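PDB 3G9Q: Iron(3+)-hydroxamate-binding protein FhuD from Bacillus subtilis subsp. subtilis, which binds iron(3+)-hydroxamate complexes such as ferrichrome and coprogen and hands them to the membrane permease of the FhuCBGD ABC transporter. Local coordinates for residues A[10-18]-A[111-119]; A[157-165]-A[188-198]. All blocks are in the same frame, centred on the assembly; numbering follows the deposited sequence.

Interaction 1 of 2, residues A[10-18]-A[111-119]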
loop_
_atom_site.group_PDB
_atom_site.type_symbol
_atom_site.label_atom_id
_atom_site.label_comp_id
_atom_site.label_asym_id
_atom_site.label_seq_id
_atom_site.Cartn_x
_atom_site.Cartn_y
_atom_site.Cartn_z
ATOM N N ILE A 10 3.807 7.921 26.994
ATOM C CA ILE A 10 3.711 8.355 25.569
ATOM C C ILE A 10 3.047 9.725 25.506
ATOM O O ILE A 10 1.941 9.897 26.006
ATOM C CB ILE A 10 2.886 7.352 24.745
ATOM C CG1 ILE A 10 3.363 5.921 25.070
ATOM C CG2 ILE A 10 3.000 7.702 23.237
ATOM C CD1 ILE A 10 2.469 4.812 24.527
ATOM N N PRO A 11 3.719 10.719 24.891
ATOM C CA PRO A 11 3.202 12.087 24.767
ATOM C C PRO A 11 2.016 12.299 23.820
ATOM O O PRO A 11 1.986 11.751 22.713
ATOM C CB PRO A 11 4.434 12.873 24.323
ATOM C CG PRO A 11 5.169 11.885 23.489
ATOM C CD PRO A 11 5.078 10.624 24.326
ATOM N N LYS A 12 1.035 13.087 24.267
ATOM C CA LYS A 12 -0.138 13.424 23.452
ATOM C C LYS A 12 0.311 14.675 22.704
ATOM O O LYS A 12 0.929 15.561 23.295
ATOM C CB LYS A 12 -1.359 13.754 24.337
ATOM C CG LYS A 12 -1.928 12.580 25.129
ATOM C CD LYS A 12 -2.572 11.546 24.211
ATOM C CE LYS A 12 -2.628 10.147 24.856
ATOM N NZ LYS A 12 -3.325 10.102 26.176
ATOM N N HIS A 13 0.013 14.745 21.411
ATOM C CA HIS A 13 0.428 15.884 20.579
ATOM C C HIS A 13 1.944 16.066 20.563
ATOM O O HIS A 13 2.450 17.141 20.890
ATOM C CB HIS A 13 -0.224 17.179 21.065
ATOM C CG HIS A 13 -1.685 17.261 20.758
ATOM N ND1 HIS A 13 -2.173 17.198 19.471
ATOM C CD2 HIS A 13 -2.762 17.387 21.567
ATOM C CE1 HIS A 13 -3.493 17.283 19.499
ATOM N NE2 HIS A 13 -3.873 17.399 20.758
ATOM N N PRO A 14 2.691 15.013 20.186
ATOM C CA PRO A 14 4.148 15.122 20.150
ATOM C C PRO A 14 4.622 16.141 19.114
ATOM O O PRO A 14 4.051 16.248 18.022
ATOM C CB PRO A 14 4.587 13.695 19.839
ATOM C CG PRO A 14 3.435 13.136 19.067
ATOM C CD PRO A 14 2.258 13.652 19.824
ATOM N N LYS A 15 5.663 16.890 19.472
ATOM C CA LYS A 15 6.222 17.916 18.598
ATOM C C LYS A 15 7.281 17.394 17.629
ATOM O O LYS A 15 7.449 17.946 16.544
ATOM C CB LYS A 15 6.797 19.066 19.444
ATOM C CG LYS A 15 5.731 19.891 20.185
ATOM C CD LYS A 15 6.316 20.804 21.288
ATOM C CE LYS A 15 7.133 21.978 20.747
ATOM N NZ LYS A 15 7.693 22.810 21.858
ATOM N N ARG A 16 7.992 16.336 18.008
ATOM C CA ARG A 16 9.014 15.777 17.124
ATOM C C ARG A 16 8.991 14.255 17.142
ATOM O O ARG A 16 9.435 13.633 18.106
ATOM C CB ARG A 16 10.411 16.268 17.524
ATOM C CG ARG A 16 10.614 17.786 17.493
ATOM C CD ARG A 16 12.031 18.118 17.909
ATOM N NE ARG A 16 13.010 17.633 16.935
ATOM C CZ ARG A 16 13.308 18.270 15.805
ATOM N NH1 ARG A 16 14.200 17.771 14.963
ATOM N NH2 ARG A 16 12.716 19.416 15.520
ATOM N N VAL A 17 8.484 13.663 16.063
ATOM C CA VAL A 17 8.386 12.211 15.944
ATOM C C VAL A 17 9.318 11.623 14.885
ATOM O O VAL A 17 9.382 12.101 13.755
ATOM C CB VAL A 17 6.940 11.767 15.586
ATOM C CG1 VAL A 17 6.880 10.255 15.466
ATOM C CG2 VAL A 17 5.960 12.247 16.640
ATOM N N VAL A 18 10.045 10.582 15.273
ATOM C CA VAL A 18 10.937 9.881 14.364
ATOM C C VAL A 18 10.265 8.529 14.106
ATOM O O VAL A 18 10.033 7.742 15.040
ATOM C CB VAL A 18 12.337 9.651 14.990
ATOM C CG1 VAL A 18 13.173 8.741 14.097
ATOM C CG2 VAL A 18 13.036 10.973 15.197
ATOM N N PHE A 111 -3.300 5.273 16.217
ATOM C CA PHE A 111 -2.350 6.381 16.242
ATOM C C PHE A 111 -3.037 7.695 16.575
ATOM O O PHE A 111 -2.457 8.538 17.248
ATOM C CB PHE A 111 -1.649 6.514 14.885
ATOM C CG PHE A 111 -0.625 5.439 14.606
ATOM C CD1 PHE A 111 -0.411 5.000 13.307
ATOM C CD2 PHE A 111 0.144 4.890 15.629
ATOM C CE1 PHE A 111 0.548 4.035 13.035
ATOM C CE2 PHE A 111 1.108 3.923 15.359
ATOM C CZ PHE A 111 1.306 3.499 14.064
ATOM N N ALA A 112 -4.265 7.870 16.095
ATOM C CA ALA A 112 -5.017 9.091 16.354
ATOM C C ALA A 112 -5.291 9.221 17.849
ATOM O O ALA A 112 -5.126 10.292 18.430
ATOM C CB ALA A 112 -6.324 9.078 15.573
ATOM N N LYS A 113 -5.698 8.118 18.461
ATOM C CA LYS A 113 -5.999 8.075 19.886
ATOM C C LYS A 113 -4.724 8.272 20.688
ATOM O O LYS A 113 -4.708 8.984 21.693
ATOM C CB LYS A 113 -6.640 6.726 20.232
ATOM C CG LYS A 113 -7.219 6.601 21.631
ATOM C CD LYS A 113 -6.161 6.209 22.649
ATOM C CE LYS A 113 -6.792 5.943 24.012
ATOM N NZ LYS A 113 -7.480 7.149 24.584
HETATM N N MSE A 114 -3.656 7.633 20.231
HETATM C CA MSE A 114 -2.353 7.722 20.874
HETATM C C MSE A 114 -1.789 9.141 20.879
HETATM O O MSE A 114 -1.107 9.537 21.823
HETATM C CB MSE A 114 -1.364 6.798 20.159
HETATM C CG MSE A 114 0.089 6.934 20.615
HETATM SE SE MSE A 114 1.318 5.968 19.446
HETATM C CE MSE A 114 0.701 4.146 19.803
ATOM N N THR A 115 -2.078 9.908 19.835
ATOM C CA THR A 115 -1.540 11.259 19.735
ATOM C C THR A 115 -2.506 12.383 20.068
ATOM O O THR A 115 -2.100 13.546 20.134
ATOM C CB THR A 115 -0.952 11.499 18.322
ATOM O OG1 THR A 115 -1.957 11.248 17.325
ATOM C CG2 THR A 115 0.251 10.568 18.089
ATOM N N GLY A 116 -3.773 12.028 20.276
ATOM C CA GLY A 116 -4.796 13.012 20.596
ATOM C C GLY A 116 -5.242 13.798 19.373
ATOM O O GLY A 116 -5.405 15.017 19.429
ATOM N N THR A 117 -5.439 13.101 18.258
ATOM C CA THR A 117 -5.868 13.739 17.013
ATOM C C THR A 117 -7.017 12.959 16.353
ATOM O O THR A 117 -7.094 12.850 15.125
ATOM C CB THR A 117 -4.682 13.855 16.010
ATOM O OG1 THR A 117 -4.043 12.579 15.857
ATOM C CG2 THR A 117 -3.667 14.867 16.502
ATOM N N GLU A 118 -7.916 12.429 17.179
ATOM C CA GLU A 118 -9.048 11.649 16.687
ATOM C C GLU A 118 -9.922 12.423 15.681
ATOM O O GLU A 118 -10.637 11.815 14.886
ATOM C CB GLU A 118 -9.908 11.160 17.864
ATOM C CG GLU A 118 -9.173 10.321 18.926
ATOM C CD GLU A 118 -8.416 11.159 19.973
ATOM O OE1 GLU A 118 -7.965 10.585 20.990
ATOM O OE2 GLU A 118 -8.264 12.389 19.789
ATOM N N ASP A 119 -9.854 13.753 15.699
ATOM C CA ASP A 119 -10.651 14.561 14.776
ATOM C C ASP A 119 -10.037 14.550 13.386
ATOM O O ASP A 119 -10.737 14.637 12.376
ATOM C CB ASP A 119 -10.724 16.021 15.225
ATOM C CG ASP A 119 -9.623 16.882 14.595
ATOM O OD1 ASP A 119 -8.421 16.599 14.841
ATOM O OD2 ASP A 119 -9.958 17.834 13.850
#

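Interaction 2 of 2, residues A[157-165]-A[188-198]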
loop_
_atom_site.group_PDB
_atom_site.type_symbol
_atom_site.label_atom_id
_atom_site.label_comp_id
_atom_site.label_asym_id
_atom_site.label_seq_id
_atom_site.Cartn_x
_atom_site.Cartn_y
_atom_site.Cartn_z
ATOM N N ASP A 157 9.041 -16.819 -11.460
ATOM C CA ASP A 157 7.801 -16.859 -10.691
ATOM C C ASP A 157 6.908 -15.653 -10.929
ATOM O O ASP A 157 7.389 -14.539 -11.108
ATOM C CB ASP A 157 8.115 -16.946 -9.196
ATOM C CG ASP A 157 8.800 -18.236 -8.825
ATOM O OD1 ASP A 157 9.418 -18.282 -7.732
ATOM O OD2 ASP A 157 8.709 -19.196 -9.630
ATOM N N ILE A 158 5.602 -15.896 -10.919
ATOM C CA ILE A 158 4.607 -14.844 -11.105
ATOM C C ILE A 158 3.620 -14.932 -9.942
ATOM O O ILE A 158 3.054 -16.000 -9.668
ATOM C CB ILE A 158 3.841 -15.021 -12.431
ATOM C CG1 ILE A 158 4.810 -14.910 -13.608
ATOM C CG2 ILE A 158 2.748 -13.978 -12.544
ATOM C CD1 ILE A 158 4.266 -15.422 -14.941
ATOM N N TYR A 159 3.428 -13.815 -9.249
ATOM C CA TYR A 159 2.515 -13.785 -8.109
ATOM C C TYR A 159 1.148 -13.191 -8.499
ATOM O O TYR A 159 1.085 -12.105 -9.062
ATOM C CB TYR A 159 3.145 -12.975 -6.948
ATOM C CG TYR A 159 4.610 -13.297 -6.649
ATOM C CD1 TYR A 159 5.630 -12.382 -6.967
ATOM C CD2 TYR A 159 4.982 -14.510 -6.052
ATOM C CE1 TYR A 159 6.989 -12.664 -6.696
ATOM C CE2 TYR A 159 6.338 -14.805 -5.780
ATOM C CZ TYR A 159 7.333 -13.877 -6.106
ATOM O OH TYR A 159 8.661 -14.158 -5.848
ATOM N N VAL A 160 0.068 -13.929 -8.244
ATOM C CA VAL A 160 -1.286 -13.445 -8.524
ATOM C C VAL A 160 -1.865 -13.107 -7.165
ATOM O O VAL A 160 -2.197 -14.001 -6.389
ATOM C CB VAL A 160 -2.178 -14.516 -9.232
ATOM C CG1 VAL A 160 -2.012 -15.859 -8.554
ATOM C CG2 VAL A 160 -3.636 -14.098 -9.200
ATOM N N PHE A 161 -1.968 -11.814 -6.869
ATOM C CA PHE A 161 -2.464 -11.378 -5.569
ATOM C C PHE A 161 -3.961 -11.423 -5.384
ATOM O O PHE A 161 -4.723 -11.376 -6.340
ATOM C CB PHE A 161 -1.963 -9.974 -5.263
ATOM C CG PHE A 161 -0.474 -9.866 -5.267
ATOM C CD1 PHE A 161 0.200 -9.417 -6.399
ATOM C CD2 PHE A 161 0.265 -10.283 -4.165
ATOM C CE1 PHE A 161 1.596 -9.388 -6.433
ATOM C CE2 PHE A 161 1.653 -10.259 -4.189
ATOM C CZ PHE A 161 2.324 -9.811 -5.325
ATOM N N GLY A 162 -4.372 -11.544 -4.129
ATOM C CA GLY A 162 -5.782 -11.572 -3.806
ATOM C C GLY A 162 -6.132 -10.257 -3.133
ATOM O O GLY A 162 -5.644 -9.205 -3.534
ATOM N N LYS A 163 -6.958 -10.312 -2.097
ATOM C CA LYS A 163 -7.361 -9.106 -1.410
ATOM C C LYS A 163 -6.623 -8.862 -0.106
ATOM O O LYS A 163 -6.643 -7.754 0.430
ATOM C CB LYS A 163 -8.872 -9.127 -1.141
ATOM C CG LYS A 163 -9.354 -10.197 -0.175
ATOM C CD LYS A 163 -10.872 -10.124 -0.010
ATOM C CE LYS A 163 -11.370 -11.153 1.006
ATOM N NZ LYS A 163 -12.836 -11.047 1.285
ATOM N N ASP A 164 -5.952 -9.885 0.405
ATOM C CA ASP A 164 -5.258 -9.739 1.671
ATOM C C ASP A 164 -3.746 -9.754 1.585
ATOM O O ASP A 164 -3.083 -10.350 2.426
ATOM C CB ASP A 164 -5.750 -10.818 2.641
ATOM C CG ASP A 164 -7.131 -10.517 3.186
ATOM O OD1 ASP A 164 -8.145 -10.877 2.546
ATOM O OD2 ASP A 164 -7.197 -9.888 4.262
ATOM N N PHE A 165 -3.190 -9.083 0.586
ATOM C CA PHE A 165 -1.745 -9.071 0.465
ATOM C C PHE A 165 -1.173 -7.810 -0.171
ATOM O O PHE A 165 -0.118 -7.860 -0.816
ATOM C CB PHE A 165 -1.282 -10.296 -0.318
ATOM C CG PHE A 165 -0.105 -10.972 0.294
ATOM C CD1 PHE A 165 -0.265 -11.803 1.391
ATOM C CD2 PHE A 165 1.176 -10.707 -0.163
ATOM C CE1 PHE A 165 0.849 -12.358 2.035
ATOM C CE2 PHE A 165 2.299 -11.256 0.471
ATOM C CZ PHE A 165 2.137 -12.079 1.571
ATOM N N ALA A 188 -6.119 -17.391 -4.692
ATOM C CA ALA A 188 -5.539 -16.256 -3.993
ATOM C C ALA A 188 -6.435 -15.623 -2.932
ATOM O O ALA A 188 -5.989 -14.734 -2.215
ATOM C CB ALA A 188 -5.101 -15.207 -4.997
ATOM N N ILE A 189 -7.684 -16.061 -2.817
ATOM C CA ILE A 189 -8.556 -15.481 -1.803
ATOM C C ILE A 189 -9.097 -16.501 -0.810
ATOM O O ILE A 189 -8.555 -16.659 0.284
ATOM C CB ILE A 189 -9.748 -14.716 -2.430
ATOM C CG1 ILE A 189 -9.245 -13.517 -3.231
ATOM C CG2 ILE A 189 -10.671 -14.200 -1.339
ATOM C CD1 ILE A 189 -10.253 -12.933 -4.221
ATOM N N ASP A 190 -10.160 -17.198 -1.196
ATOM C CA ASP A 190 -10.818 -18.206 -0.350
ATOM C C ASP A 190 -9.932 -19.361 0.123
ATOM O O ASP A 190 -10.436 -20.340 0.671
ATOM C CB ASP A 190 -12.003 -18.801 -1.112
ATOM C CG ASP A 190 -12.944 -17.744 -1.635
ATOM O OD1 ASP A 190 -13.759 -18.072 -2.534
ATOM O OD2 ASP A 190 -12.864 -16.595 -1.137
ATOM N N GLN A 191 -8.625 -19.250 -0.067
ATOM C CA GLN A 191 -7.764 -20.340 0.330
ATOM C C GLN A 191 -6.389 -19.937 0.840
ATOM O O GLN A 191 -6.164 -19.890 2.046
ATOM C CB GLN A 191 -7.628 -21.304 -0.845
ATOM C CG GLN A 191 -6.837 -22.557 -0.585
ATOM C CD GLN A 191 -6.762 -23.430 -1.819
ATOM O OE1 GLN A 191 -7.787 -23.810 -2.391
ATOM N NE2 GLN A 191 -5.544 -23.749 -2.241
ATOM N N GLY A 192 -5.480 -19.632 -0.080
ATOM C CA GLY A 192 -4.115 -19.286 0.294
ATOM C C GLY A 192 -3.829 -18.260 1.381
ATOM O O GLY A 192 -4.718 -17.822 2.113
ATOM N N PRO A 193 -2.545 -17.889 1.523
ATOM C CA PRO A 193 -2.064 -16.908 2.502
ATOM C C PRO A 193 -2.297 -15.487 1.993
ATOM O O PRO A 193 -1.845 -14.520 2.604
ATOM C CB PRO A 193 -0.578 -17.227 2.608
ATOM C CG PRO A 193 -0.246 -17.645 1.199
ATOM C CD PRO A 193 -1.405 -18.570 0.872
ATOM N N GLY A 194 -2.992 -15.373 0.862
ATOM C CA GLY A 194 -3.268 -14.066 0.296
ATOM C C GLY A 194 -2.777 -13.903 -1.130
ATOM O O GLY A 194 -3.092 -12.905 -1.772
ATOM N N TYR A 195 -1.996 -14.867 -1.620
ATOM C CA TYR A 195 -1.477 -14.830 -2.991
ATOM C C TYR A 195 -1.162 -16.252 -3.469
ATOM O O TYR A 195 -1.321 -17.210 -2.715
ATOM C CB TYR A 195 -0.224 -13.945 -3.075
ATOM C CG TYR A 195 1.038 -14.616 -2.621
ATOM C CD1 TYR A 195 1.858 -15.280 -3.532
ATOM C CD2 TYR A 195 1.383 -14.649 -1.264
ATOM C CE1 TYR A 195 2.982 -15.961 -3.113
ATOM C CE2 TYR A 195 2.507 -15.332 -0.826
ATOM C CZ TYR A 195 3.302 -15.990 -1.760
ATOM O OH TYR A 195 4.412 -16.682 -1.337
ATOM N N THR A 196 -0.736 -16.384 -4.722
ATOM C CA THR A 196 -0.410 -17.684 -5.312
ATOM C C THR A 196 0.674 -17.487 -6.354
ATOM O O THR A 196 0.538 -16.651 -7.255
ATOM C CB THR A 196 -1.624 -18.329 -6.055
ATOM O OG1 THR A 196 -2.746 -18.442 -5.171
ATOM C CG2 THR A 196 -1.265 -19.715 -6.578
ATOM N N SER A 197 1.754 -18.251 -6.231
ATOM C CA SER A 197 2.834 -18.166 -7.203
ATOM C C SER A 197 2.521 -19.228 -8.244
ATOM O O SER A 197 2.373 -20.402 -7.910
ATOM C CB SER A 197 4.184 -18.448 -6.547
ATOM O OG SER A 197 5.221 -18.272 -7.501
ATOM N N ILE A 198 2.401 -18.809 -9.501
ATOM C CA ILE A 198 2.084 -19.734 -10.581
ATOM C C ILE A 198 3.141 -19.730 -11.677
ATOM O O ILE A 198 4.056 -18.904 -11.677
ATOM C CB ILE A 198 0.700 -19.416 -11.225
ATOM C CG1 ILE A 198 0.813 -18.267 -12.242
ATOM C CG2 ILE A 198 -0.303 -19.081 -10.148
ATOM C CD1 ILE A 198 -0.384 -18.116 -13.180
#

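Interaction 1 of 2, residues A[10-18]-A[111-119]
The backbones of K12 and T115 come within 4.5 Å of each other, CA to CA, where the N-terminal loop of residues 10-14 passes the C-terminal end of helix 106-115. One hydrogen bond crosses between the segments, from H13 N to T115 O at 2.7 Å. The same T115 O lies over one face of the H13 imidazole, offset toward its rim, while T117 CG2 packs 3.9 Å from H13 CE1. K12, bent at chi2 and chi4, lays CD 3.4 Å from M114 O, alongside the last helical carbonyls. I10 CG2 meets M114 CG at 4.0 Å, the two side chains crossing at about a right angle. T115 turns CG2 to P14 CD; with chi1 at 56°, its OG1 donates to F111 O, from the opposite face to T115 N, and accepts from T117 OG1. A valine in place of T115 would probably cost F111 O its hydroxyl donor and leave T117 OG1 without this acceptor. G116, with positive phi, ends the helix, and T117 stands at the N-cap position of helix 118-143. This is a helix C-terminus covered by the chain leading into strand 17-19, at the surface of the domain built on the parallel four-stranded sheet.

Interaction 2 of 2, residues A[157-165]-A[188-198]
A188, near the end of helix 182-189, touches the other segment first: its CB lies 3.4 Å from V160 O, and its carbonyl oxygen receives a CA-H...O contact from G162. I189 follows with CG1 against the CA of G162 and CG2 against K163 CE, crossing the lysine chain at about a right angle. A CB on G162 would collide with A188 O, so the close approach depends on the missing side chain. After the turn, P193 O sits 3.4 Å from F165 CD1, and G194 O accepts a hydrogen bond from G162 N at 3.0 Å. G194 is likewise held to glycine by its backbone angles and by F165 close by. Y195 then spreads between aromatic neighbours, its chi1 of 80° setting the ring beside Y159 and F165. Its CD2 edge points at the centre of one face of F165, an edge-to-face pair with centroids 5.0 Å apart and planes at 52°, while CE1 lies 3.8 Å from Y159 CD2. Separately, Y195 CB rests against F161 CD2. T196 O takes a nearly straight bond from V160 N (174°), and T196 CB packs 3.5 Å from V160 CG1. S197 places OG near D157 CB. I198 N donates to I158 O at 2.9 Å, and I198 CG2 meets V160 CG1. Strand 195-198 is an edge strand of the mixed sheet, antiparallel to 157-161, which pairs in turn with 148-154; helix 203-206 packs against I158 and I198, and T184 of helix 182-189 against V160.

The two contacts lie on opposite sides of the chain's centre, their own centres about 35 Å apart and their nearest atoms about 18 Å apart, and they share no helix or strand. Interaction 1 is a surface contact beside the parallel sheet; it buries 359 Å² and brings a loop to a helix end, with a single backbone bond, a lysine chain and a histidine ring laid by carbonyl oxygens. Interaction 2 is partly buried and covers 737 Å². It pairs two strands of the mixed sheet through antiparallel backbone bonds, two of them weak, adding aliphatic packing on one face and on the other Y159 and Y195, joined by F165 from the following loop. Glycine serves both, ending a helix in interaction 1 and permitting close backbones in interaction 2.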